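Local atomic coordinates of carbohydrate binding module (Uncultured bacterium, PDB entry 2W3J), a protein that probably binds uronic acid sugars as a calcium-containing family 35 carbohydrate binding module. Residues A[40-45]-A[107-112]; A[45-50]-A[129-134]; A[57-62]-A[91-96]; A[66-71]-A[78-83]. All coordinates share one frame; numbering follows the deposited sequence. Where two conformers were deposited one is given.

In the fold
All four contacts are antiparallel strand pairings in a calcium-binding beta sandwich. Contact 1, the one nearest the chain centre, is an inner pair of one sheet. Contact 2 pairs the end of strand 40-47 with the short strand 131-133, sharing Leu45 with contact 1, and is more peripheral, with waters bridging its polar edge. Contact 4 is a hairpin of that same sheet; Thr70 N meets Val111 O of contact 1. Contact 3 belongs to the other sheet and lies across the chain's centre from contact 2. Its Phe59 and Val95 meet Phe83 and Leu81 of contact 4 in the core. Contact 1 turns an apolar face inward and carries Lys109 and serines on its reverse; contacts 3 and 4 add a stacked arginine and a salt bridge.

Contact 1. Residues A[40-45]-A[107-112]; sequences SIVWSL and SIKLVA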
# COMPACT_ATOMS: atom_id res chain seq x y z
N SER A 40 -9.65 -0.45 -2.49
CA SER A 40 -8.31 -0.59 -3.06
C SER A 40 -7.48 0.67 -3.11
O SER A 40 -7.99 1.79 -3.06
CB SER A 40 -8.40 -1.12 -4.49
OG SER A 40 -9.04 -0.20 -5.35
N ILE A 41 -6.17 0.46 -3.29
CA ILE A 41 -5.24 1.53 -3.59
C ILE A 41 -4.37 0.99 -4.73
O ILE A 41 -4.05 -0.22 -4.74
CB ILE A 41 -4.33 1.80 -2.41
CG1 ILE A 41 -5.15 2.31 -1.23
CG2 ILE A 41 -3.29 2.86 -2.82
CD1 ILE A 41 -4.30 2.38 0.10
N VAL A 42 -4.03 1.86 -5.68
CA VAL A 42 -3.23 1.46 -6.84
C VAL A 42 -2.04 2.39 -6.98
O VAL A 42 -2.18 3.61 -6.90
CB VAL A 42 -4.07 1.56 -8.14
CG1 VAL A 42 -3.22 1.19 -9.36
CG2 VAL A 42 -5.30 0.62 -8.04
N TRP A 43 -0.87 1.79 -7.24
CA TRP A 43 0.37 2.51 -7.48
C TRP A 43 0.98 2.07 -8.81
O TRP A 43 0.61 1.00 -9.35
CB TRP A 43 1.39 2.17 -6.41
CG TRP A 43 1.04 2.59 -4.98
CD1 TRP A 43 1.29 3.80 -4.39
CD2 TRP A 43 0.43 1.76 -3.98
NE1 TRP A 43 0.89 3.76 -3.05
CE2 TRP A 43 0.36 2.53 -2.79
CE3 TRP A 43 -0.03 0.44 -3.96
CZ2 TRP A 43 -0.16 2.02 -1.60
CZ3 TRP A 43 -0.56 -0.07 -2.77
CH2 TRP A 43 -0.63 0.73 -1.61
N SER A 44 1.89 2.88 -9.34
CA SER A 44 2.59 2.53 -10.61
C SER A 44 4.07 2.83 -10.41
O SER A 44 4.43 3.92 -9.95
CB SER A 44 2.05 3.40 -11.75
OG SER A 44 2.67 3.09 -13.03
N LEU A 45 4.92 1.86 -10.74
CA LEU A 45 6.36 2.03 -10.58
C LEU A 45 7.11 1.47 -11.77
O LEU A 45 6.58 0.65 -12.52
CB LEU A 45 6.86 1.35 -9.30
CG LEU A 45 6.97 -0.17 -9.13
CD1 LEU A 45 8.07 -0.82 -9.99
CD2 LEU A 45 7.22 -0.49 -7.67
N SER A 107 2.35 -2.47 -12.02
CA SER A 107 1.27 -1.95 -11.18
C SER A 107 1.27 -2.73 -9.87
O SER A 107 1.58 -3.93 -9.84
CB SER A 107 -0.09 -2.07 -11.88
OG SER A 107 -0.37 -3.43 -12.14
N ILE A 108 0.92 -2.06 -8.76
CA ILE A 108 0.77 -2.71 -7.50
C ILE A 108 -0.59 -2.24 -6.98
O ILE A 108 -0.89 -1.06 -7.07
CB ILE A 108 1.84 -2.26 -6.48
CG1 ILE A 108 3.25 -2.63 -6.97
CG2 ILE A 108 1.55 -2.90 -5.14
CD1 ILE A 108 4.34 -2.28 -5.92
N LYS A 109 -1.41 -3.18 -6.52
CA LYS A 109 -2.71 -2.84 -5.98
C LYS A 109 -2.88 -3.55 -4.63
O LYS A 109 -2.41 -4.69 -4.42
CB LYS A 109 -3.83 -3.21 -6.99
CG LYS A 109 -5.26 -2.82 -6.58
CD LYS A 109 -6.25 -3.16 -7.76
CE LYS A 109 -7.68 -2.55 -7.56
NZ LYS A 109 -8.60 -2.79 -8.77
N LEU A 110 -3.54 -2.88 -3.68
CA LEU A 110 -3.84 -3.52 -2.45
C LEU A 110 -5.37 -3.52 -2.34
O LEU A 110 -6.00 -2.47 -2.53
CB LEU A 110 -3.25 -2.70 -1.30
CG LEU A 110 -3.37 -3.26 0.12
CD1 LEU A 110 -2.55 -4.54 0.35
CD2 LEU A 110 -2.85 -2.19 1.12
N VAL A 111 -5.94 -4.69 -2.04
CA VAL A 111 -7.40 -4.89 -2.18
C VAL A 111 -7.97 -5.51 -0.91
O VAL A 111 -7.57 -6.59 -0.48
CB VAL A 111 -7.73 -5.83 -3.38
CG1 VAL A 111 -9.28 -6.02 -3.52
CG2 VAL A 111 -7.15 -5.26 -4.69
N ALA A 112 -8.95 -4.83 -0.30
CA ALA A 112 -9.50 -5.29 0.97
C ALA A 112 -10.27 -6.62 0.81
O ALA A 112 -11.08 -6.76 -0.10
CB ALA A 112 -10.49 -4.24 1.52
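Trp43 and Ile108 sit directly across from each other on neighbouring antiparallel strands, and the indole edge does the touching. Its CE3 atom rests 3.9 Å from Ile108 CG2, and the next ring atom, CZ3, comes within 4.0 Å of Leu110 CB. The ring gets there because CG lies beside the backbone N (chi1 -64°), which lays the indole back over Ile41, whose CG2 covers one face. Underneath, Trp43 N donates to Ile108 O at 2.9 Å, almost linearly (172°). The return bond from Ile108 N is also nearly straight, but it comes to Trp43 O from 40° above the carbonyl plane. Ile41 and Leu110 form the next hydrogen-bonded pair. These strands are inner members of one sheet of the beta sandwich, and the face bearing Trp43, Ile108 and Leu110 turns into the core, where Ile121, Ile124 and Val126 of strand 120-126 in the other sheet meet it. The second branch of Ile108 ends at CD1, 3.8 Å from Leu45 CD2 in one of the two leucine conformers. On the reverse face Lys109 runs fully extended across the neighbouring strand, its CG 3.7 Å from Val42 CG2 and, in one serine conformer, its CE close against Ser40 CB. Shortening it to an alanine would probably uncover the Val42 methyl and Ser40 CB, which the aliphatic chain now covers. Lys109 also touches Val72 of strand 69-73, the next strand in the sheet.

Contact 2. Residues A[45-50]-A[129-134]; sequences LSAASA and NGITPA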
# COMPACT_ATOMS: atom_id res chain seq x y z
N LEU A 45 4.92 1.86 -10.74
CA LEU A 45 6.36 2.03 -10.58
C LEU A 45 7.11 1.47 -11.77
O LEU A 45 6.58 0.65 -12.52
CB LEU A 45 6.86 1.35 -9.30
CG LEU A 45 6.97 -0.17 -9.13
CD1 LEU A 45 8.07 -0.82 -9.99
CD2 LEU A 45 7.22 -0.49 -7.67
N SER A 46 8.36 1.89 -11.90
CA SER A 46 9.25 1.30 -12.90
C SER A 46 10.39 0.60 -12.20
O SER A 46 10.90 1.10 -11.19
CB SER A 46 9.83 2.39 -13.81
OG SER A 46 8.81 3.06 -14.51
N ALA A 47 10.78 -0.56 -12.73
CA ALA A 47 11.92 -1.31 -12.23
C ALA A 47 12.95 -1.44 -13.38
O ALA A 47 12.57 -1.69 -14.52
CB ALA A 47 11.51 -2.68 -11.76
N ALA A 48 14.23 -1.28 -13.07
CA ALA A 48 15.28 -1.45 -14.10
C ALA A 48 15.45 -2.92 -14.53
O ALA A 48 15.76 -3.21 -15.68
CB ALA A 48 16.60 -0.87 -13.60
N SER A 49 15.25 -3.86 -13.62
CA SER A 49 15.34 -5.25 -14.04
C SER A 49 14.32 -6.11 -13.35
O SER A 49 13.77 -5.74 -12.30
CB SER A 49 16.75 -5.80 -13.80
OG SER A 49 17.02 -5.84 -12.42
N ALA A 50 14.05 -7.26 -13.96
CA ALA A 50 13.08 -8.20 -13.43
C ALA A 50 13.69 -9.07 -12.34
O ALA A 50 14.66 -9.79 -12.57
CB ALA A 50 12.51 -9.07 -14.54
N ASN A 129 17.73 -1.25 -5.99
CA ASN A 129 18.20 -0.24 -6.89
C ASN A 129 17.29 -0.16 -8.08
O ASN A 129 16.64 -1.14 -8.44
CB ASN A 129 19.63 -0.57 -7.38
CG ASN A 129 20.59 -0.83 -6.23
OD1 ASN A 129 20.65 -0.07 -5.26
ND2 ASN A 129 21.37 -1.91 -6.35
N GLY A 130 17.26 0.99 -8.72
CA GLY A 130 16.58 1.13 -9.99
C GLY A 130 15.06 1.15 -9.92
O GLY A 130 14.38 0.85 -10.89
N ILE A 131 14.53 1.54 -8.76
CA ILE A 131 13.07 1.67 -8.61
C ILE A 131 12.72 3.16 -8.67
O ILE A 131 13.32 3.96 -7.92
CB ILE A 131 12.60 1.08 -7.27
CG1 ILE A 131 12.90 -0.42 -7.17
CG2 ILE A 131 11.12 1.33 -7.07
CD1 ILE A 131 12.13 -1.25 -8.16
N THR A 132 11.81 3.54 -9.55
CA THR A 132 11.29 4.91 -9.61
C THR A 132 9.77 4.85 -9.77
O THR A 132 9.24 3.80 -10.05
CB THR A 132 11.84 5.70 -10.82
OG1 THR A 132 11.60 4.97 -12.03
CG2 THR A 132 13.36 5.93 -10.68
N PRO A 133 9.10 5.99 -9.60
CA PRO A 133 7.67 6.04 -9.85
C PRO A 133 7.44 5.99 -11.36
O PRO A 133 8.35 6.29 -12.12
CB PRO A 133 7.23 7.41 -9.28
CG PRO A 133 8.50 8.19 -9.11
CD PRO A 133 9.64 7.24 -9.04
N ALA A 134 6.25 5.57 -11.77
CA ALA A 134 5.87 5.56 -13.19
C ALA A 134 4.55 6.28 -13.39
O ALA A 134 3.81 6.52 -12.42
CB ALA A 134 5.77 4.11 -13.70
O HOH W 1 9.78 5.50 -14.13
O HOH W 2 15.17 -2.05 -10.46
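Leu45 and Ser46 meet Pro133, Thr132 and Ala134 where the short strand 131-133 joins the end of strand 40-47, an antiparallel addition at one end of the beta sandwich. The backbone bonds come first. Ser46 N donates to Thr132 O at 2.8 Å in a nearly straight bond, and Thr132 N returns a bond to Ser46 O at 3.1 Å. One step further on, Ala48 N reaches Gly130 O only weakly, with an angle of 134° at the hydrogen. Gly130 has a positive phi of 74°, and any CB placed on it would run into the methyl of Ala48.

Apolar contacts occupy the buried side. Ile131 CD1 lies 3.9 Å from Ala47 CB, and the other Ile131 branch, CG2, looks toward Leu45 CD2 from a looser distance. Trp2, Leu101 and Val126, all from the four-stranded sheet, pack on Ile131. Where strand 131-133 ends, the methyl of Ala134 points toward strand 40-47 and packs against the backbone carbon of Leu45, 3.5 Å from CB to C.

Polar side chains take the outer side, and there water does the joining. In one of the two serine conformers, Ser46 OG shares a water with Thr132 OG1, and this water also donates to Pro133 O. A second water bridges the two backbones beyond the paired strands: it donates to Asn129 O and accepts from Ala48 N at 2.9 Å.

Contact 3. Residues A[57-62]-A[91-96]; sequences IRFGNG and QWQTVN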
# COMPACT_ATOMS: atom_id res chain seq x y z
N ILE A 57 4.85 -1.89 3.64
CA ILE A 57 3.66 -1.04 3.73
C ILE A 57 3.54 -0.54 5.13
O ILE A 57 3.60 -1.33 6.08
CB ILE A 57 2.39 -1.86 3.35
CG1 ILE A 57 2.54 -2.36 1.91
CG2 ILE A 57 1.12 -0.96 3.47
CD1 ILE A 57 1.45 -3.43 1.48
N ARG A 58 3.43 0.78 5.30
CA ARG A 58 3.29 1.35 6.64
C ARG A 58 1.82 1.72 6.82
O ARG A 58 1.20 2.31 5.94
CB ARG A 58 4.17 2.59 6.80
CG ARG A 58 4.23 3.14 8.21
CD ARG A 58 5.33 4.24 8.31
NE ARG A 58 5.52 4.70 9.69
CZ ARG A 58 5.03 5.83 10.20
NH1 ARG A 58 4.25 6.63 9.47
NH2 ARG A 58 5.28 6.12 11.47
N PHE A 59 1.24 1.34 7.96
CA PHE A 59 -0.21 1.42 8.09
C PHE A 59 -0.62 1.66 9.53
O PHE A 59 0.16 1.40 10.48
CB PHE A 59 -0.87 0.11 7.57
CG PHE A 59 -0.58 -1.12 8.42
CD1 PHE A 59 -1.48 -1.54 9.42
CD2 PHE A 59 0.57 -1.87 8.19
CE1 PHE A 59 -1.23 -2.69 10.18
CE2 PHE A 59 0.84 -3.02 8.96
CZ PHE A 59 -0.06 -3.44 9.95
N GLY A 60 -1.85 2.14 9.66
CA GLY A 60 -2.46 2.31 10.98
C GLY A 60 -3.68 1.43 11.07
O GLY A 60 -4.52 1.36 10.15
N ASN A 61 -3.75 0.71 12.17
CA ASN A 61 -4.96 -0.06 12.47
C ASN A 61 -5.08 -0.24 13.98
O ASN A 61 -4.38 -1.06 14.60
CB ASN A 61 -4.98 -1.43 11.74
CG ASN A 61 -6.26 -2.21 12.06
OD1 ASN A 61 -7.18 -1.63 12.62
ND2 ASN A 61 -6.31 -3.52 11.70
N GLY A 62 -5.96 0.55 14.57
CA GLY A 62 -6.27 0.42 16.01
C GLY A 62 -7.71 -0.01 16.18
O GLY A 62 -8.28 0.13 17.26
N GLN A 91 0.46 4.37 17.13
CA GLN A 91 1.58 3.49 16.81
C GLN A 91 1.36 2.89 15.43
O GLN A 91 0.56 1.95 15.24
CB GLN A 91 1.72 2.40 17.88
CG GLN A 91 2.78 1.36 17.55
CD GLN A 91 4.19 1.93 17.58
OE1 GLN A 91 4.70 2.28 18.64
NE2 GLN A 91 4.82 2.03 16.41
N TRP A 92 2.04 3.46 14.46
CA TRP A 92 1.93 2.98 13.10
C TRP A 92 2.68 1.64 13.02
O TRP A 92 3.57 1.37 13.84
CB TRP A 92 2.54 4.02 12.14
CG TRP A 92 1.69 5.26 12.08
CD1 TRP A 92 1.64 6.29 12.99
CD2 TRP A 92 0.72 5.56 11.08
NE1 TRP A 92 0.71 7.24 12.58
CE2 TRP A 92 0.13 6.81 11.41
CE3 TRP A 92 0.32 4.91 9.90
CZ2 TRP A 92 -0.86 7.40 10.63
CZ3 TRP A 92 -0.68 5.49 9.13
CH2 TRP A 92 -1.23 6.74 9.48
N GLN A 93 2.31 0.81 12.04
CA GLN A 93 2.85 -0.55 11.94
C GLN A 93 3.44 -0.71 10.56
O GLN A 93 3.16 0.08 9.66
CB GLN A 93 1.73 -1.57 12.13
CG GLN A 93 1.00 -1.44 13.50
CD GLN A 93 -0.12 -2.46 13.63
OE1 GLN A 93 -1.30 -2.11 13.76
NE2 GLN A 93 0.26 -3.74 13.62
N THR A 94 4.27 -1.74 10.37
CA THR A 94 4.80 -1.99 9.04
C THR A 94 4.66 -3.48 8.74
O THR A 94 4.65 -4.31 9.66
CB THR A 94 6.28 -1.58 8.92
OG1 THR A 94 7.04 -2.20 9.97
CG2 THR A 94 6.43 -0.06 9.02
N VAL A 95 4.49 -3.82 7.46
CA VAL A 95 4.50 -5.22 7.06
C VAL A 95 5.32 -5.31 5.79
O VAL A 95 5.21 -4.46 4.92
CB VAL A 95 3.08 -5.78 6.85
CG1 VAL A 95 2.25 -4.97 5.84
CG2 VAL A 95 3.13 -7.29 6.43
N ASN A 96 6.16 -6.33 5.71
CA ASN A 96 6.99 -6.54 4.51
C ASN A 96 6.35 -7.58 3.61
O ASN A 96 5.70 -8.52 4.09
CB ASN A 96 8.40 -7.00 4.90
CG ASN A 96 9.23 -5.90 5.51
OD1 ASN A 96 8.98 -4.71 5.29
ND2 ASN A 96 10.23 -6.29 6.28
O HOH W 3 -1.91 0.85 14.41
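Four backbone bonds pair Ile57 with Val95 and Phe59 with Gln93, so each of these residues has both its N-H and its carbonyl engaged. The shortest runs from Gln93 N to Phe59 O at 2.7 Å. Where the strands part, a water takes over, accepting from Asn61 N and donating to Gln91 O. The Asn61 side chain is used at both ends: ND2 bonds to Phe83 O and Ser65 O, and OD1 receives Gly63 N.

On one side of the pair, Arg58 stretches out, CG anti to the backbone N (chi1 -173°), and lays its guanidinium flat on the Trp92 indole. The centres are 4.5 Å apart and the planes 15° from parallel, with NH1 over the ring and NH2 3.5 Å from Trp92 CB. NH1 forms a salt bridge with Asp122 OD2 and also bonds to Gly24 O, while Trp92 NE1 donates to Ala23 O. On the other side Gln93 CB sits over the face of the Phe59 ring, 3.7 Å from its centroid, a CH-pi contact; Val95 CG1 approaches the same ring obliquely, and Phe83 meets it edge-to-face.

Asp122 is itself a calcium ligand, so the stacked arginine is a second-shell residue beside the metal, at the edge of the four-stranded sheet of this calcium-binding beta sandwich.

Contact 4. Residues A[66-71]-A[78-83]; sequences ARRATV and IKTLDF
Arg68 and Asp82 join by a salt bridge at the open end of a beta hairpin, strands 69-73 and 76-81, which lies beside strand 104-112 in the sandwich. Ladder bonds link Ala69 with Leu81, both ways, and Val71 N with Lys79 O at 2.8 Å. Then Val71 O accepts Ile78 N at 2.7 Å; two residues, Ile78 and Lys79, thus sit opposite the single Val71, which makes a classic beta bulge. Past the strands, Arg67 N still finds Phe83 O, though it sits 40° above that carbonyl's plane.

The inward side chains are apolar. Val71 CG2 meets Leu81 CD1 at 3.8 Å, and the Phe83 ring brings its CE2 to Ala69 CB at the same distance, with Leu110 and Ile57 also packed on Phe83. On the opposite face Thr70 and Thr80 face each other at a slant, and both hydroxyls are hydrogen-bonded to Glu113 OE2.

In one of its two conformers, Arg68 bends at chi3 (64°), bringing NH1 2.8 Å from Asp82 OD1. That oxygen lies close to the guanidinium plane, while NH1 meets it on the anti side, out of the carboxylate plane. NH2 meanwhile lies 3.5 Å from Thr80 CG2. Replacing the aspartate by an alanine would probably leave the Arg68 charge without this mate and its guanidinium freer to swing away. Arg68 is exposed, so the single bent bond probably adds only a modest tie, and the backbone ladder and buried apolar side carry the hairpin.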
# COMPACT_ATOMS: atom_id res chain seq x y z
N ALA A 66 -8.28 -7.31 12.58
CA ALA A 66 -7.32 -7.24 11.47
C ALA A 66 -8.09 -6.81 10.23
O ALA A 66 -9.31 -6.97 10.17
CB ALA A 66 -6.62 -8.59 11.28
N ARG A 67 -7.40 -6.21 9.25
CA ARG A 67 -8.04 -5.80 8.02
C ARG A 67 -7.33 -6.46 6.86
O ARG A 67 -6.55 -5.84 6.13
CB ARG A 67 -8.00 -4.29 7.87
CG ARG A 67 -8.89 -3.62 8.92
CD ARG A 67 -9.07 -2.14 8.67
NE ARG A 67 -9.75 -1.53 9.83
CZ ARG A 67 -9.97 -0.23 9.95
NH1 ARG A 67 -9.61 0.58 8.95
NH2 ARG A 67 -10.57 0.26 11.04
N ARG A 68 -7.58 -7.75 6.70
CA ARG A 68 -6.87 -8.52 5.68
C ARG A 68 -7.03 -7.91 4.29
O ARG A 68 -8.10 -7.43 3.93
CB ARG A 68 -7.31 -9.99 5.74
CG ARG A 68 -6.93 -10.64 7.07
CD ARG A 68 -7.22 -12.16 7.12
NE ARG A 68 -6.42 -12.94 6.17
CZ ARG A 68 -5.18 -13.37 6.41
NH1 ARG A 68 -4.58 -13.07 7.56
NH2 ARG A 68 -4.54 -14.08 5.50
N ALA A 69 -5.94 -7.94 3.51
CA ALA A 69 -5.98 -7.38 2.16
C ALA A 69 -4.98 -8.12 1.29
O ALA A 69 -3.96 -8.58 1.77
CB ALA A 69 -5.59 -5.89 2.17
N THR A 70 -5.24 -8.16 0.01
CA THR A 70 -4.37 -8.89 -0.92
C THR A 70 -3.51 -7.93 -1.71
O THR A 70 -4.01 -6.93 -2.22
CB THR A 70 -5.19 -9.72 -1.93
OG1 THR A 70 -6.20 -10.47 -1.24
CG2 THR A 70 -4.28 -10.66 -2.77
N VAL A 71 -2.23 -8.27 -1.83
CA VAL A 71 -1.29 -7.52 -2.66
C VAL A 71 -1.35 -8.13 -4.07
O VAL A 71 -1.17 -9.35 -4.22
CB VAL A 71 0.14 -7.64 -2.10
CG1 VAL A 71 1.16 -6.94 -3.01
CG2 VAL A 71 0.17 -7.04 -0.66
N ILE A 78 -0.62 -11.82 -5.27
CA ILE A 78 0.66 -12.30 -4.78
C ILE A 78 0.56 -12.89 -3.40
O ILE A 78 1.07 -13.99 -3.14
CB ILE A 78 1.74 -11.16 -4.79
CG1 ILE A 78 1.92 -10.59 -6.20
CG2 ILE A 78 3.05 -11.64 -4.20
CD1 ILE A 78 2.21 -11.65 -7.27
N LYS A 79 -0.07 -12.18 -2.47
CA LYS A 79 -0.14 -12.65 -1.10
C LYS A 79 -1.20 -11.87 -0.33
O LYS A 79 -1.46 -10.71 -0.63
CB LYS A 79 1.20 -12.46 -0.39
CG LYS A 79 1.21 -13.10 0.98
CD LYS A 79 2.54 -13.01 1.65
CE LYS A 79 2.44 -13.55 3.06
NZ LYS A 79 3.75 -13.52 3.75
N THR A 80 -1.80 -12.52 0.66
CA THR A 80 -2.77 -11.84 1.53
C THR A 80 -2.07 -11.54 2.81
O THR A 80 -1.42 -12.41 3.37
CB THR A 80 -4.00 -12.70 1.81
OG1 THR A 80 -4.67 -12.92 0.57
CG2 THR A 80 -4.96 -11.95 2.76
N LEU A 81 -2.14 -10.27 3.24
CA LEU A 81 -1.50 -9.81 4.45
C LEU A 81 -2.59 -9.54 5.48
O LEU A 81 -3.70 -9.19 5.13
CB LEU A 81 -0.72 -8.50 4.19
CG LEU A 81 0.40 -8.57 3.14
CD1 LEU A 81 1.13 -7.21 3.01
CD2 LEU A 81 1.35 -9.66 3.53
N ASP A 82 -2.25 -9.71 6.75
CA ASP A 82 -3.23 -9.65 7.84
C ASP A 82 -3.60 -8.20 8.23
O ASP A 82 -4.77 -7.91 8.49
CB ASP A 82 -2.64 -10.35 9.06
CG ASP A 82 -3.69 -10.69 10.10
OD1 ASP A 82 -4.75 -11.26 9.73
OD2 ASP A 82 -3.45 -10.38 11.31
N PHE A 83 -2.60 -7.31 8.33
CA PHE A 83 -2.84 -5.95 8.87
C PHE A 83 -3.55 -5.96 10.22
O PHE A 83 -4.68 -5.49 10.36
CB PHE A 83 -3.64 -5.11 7.87
CG PHE A 83 -2.90 -4.83 6.59
CD1 PHE A 83 -1.99 -3.76 6.51
CD2 PHE A 83 -3.12 -5.60 5.48
CE1 PHE A 83 -1.31 -3.49 5.29
CE2 PHE A 83 -2.43 -5.36 4.28
CZ PHE A 83 -1.52 -4.30 4.20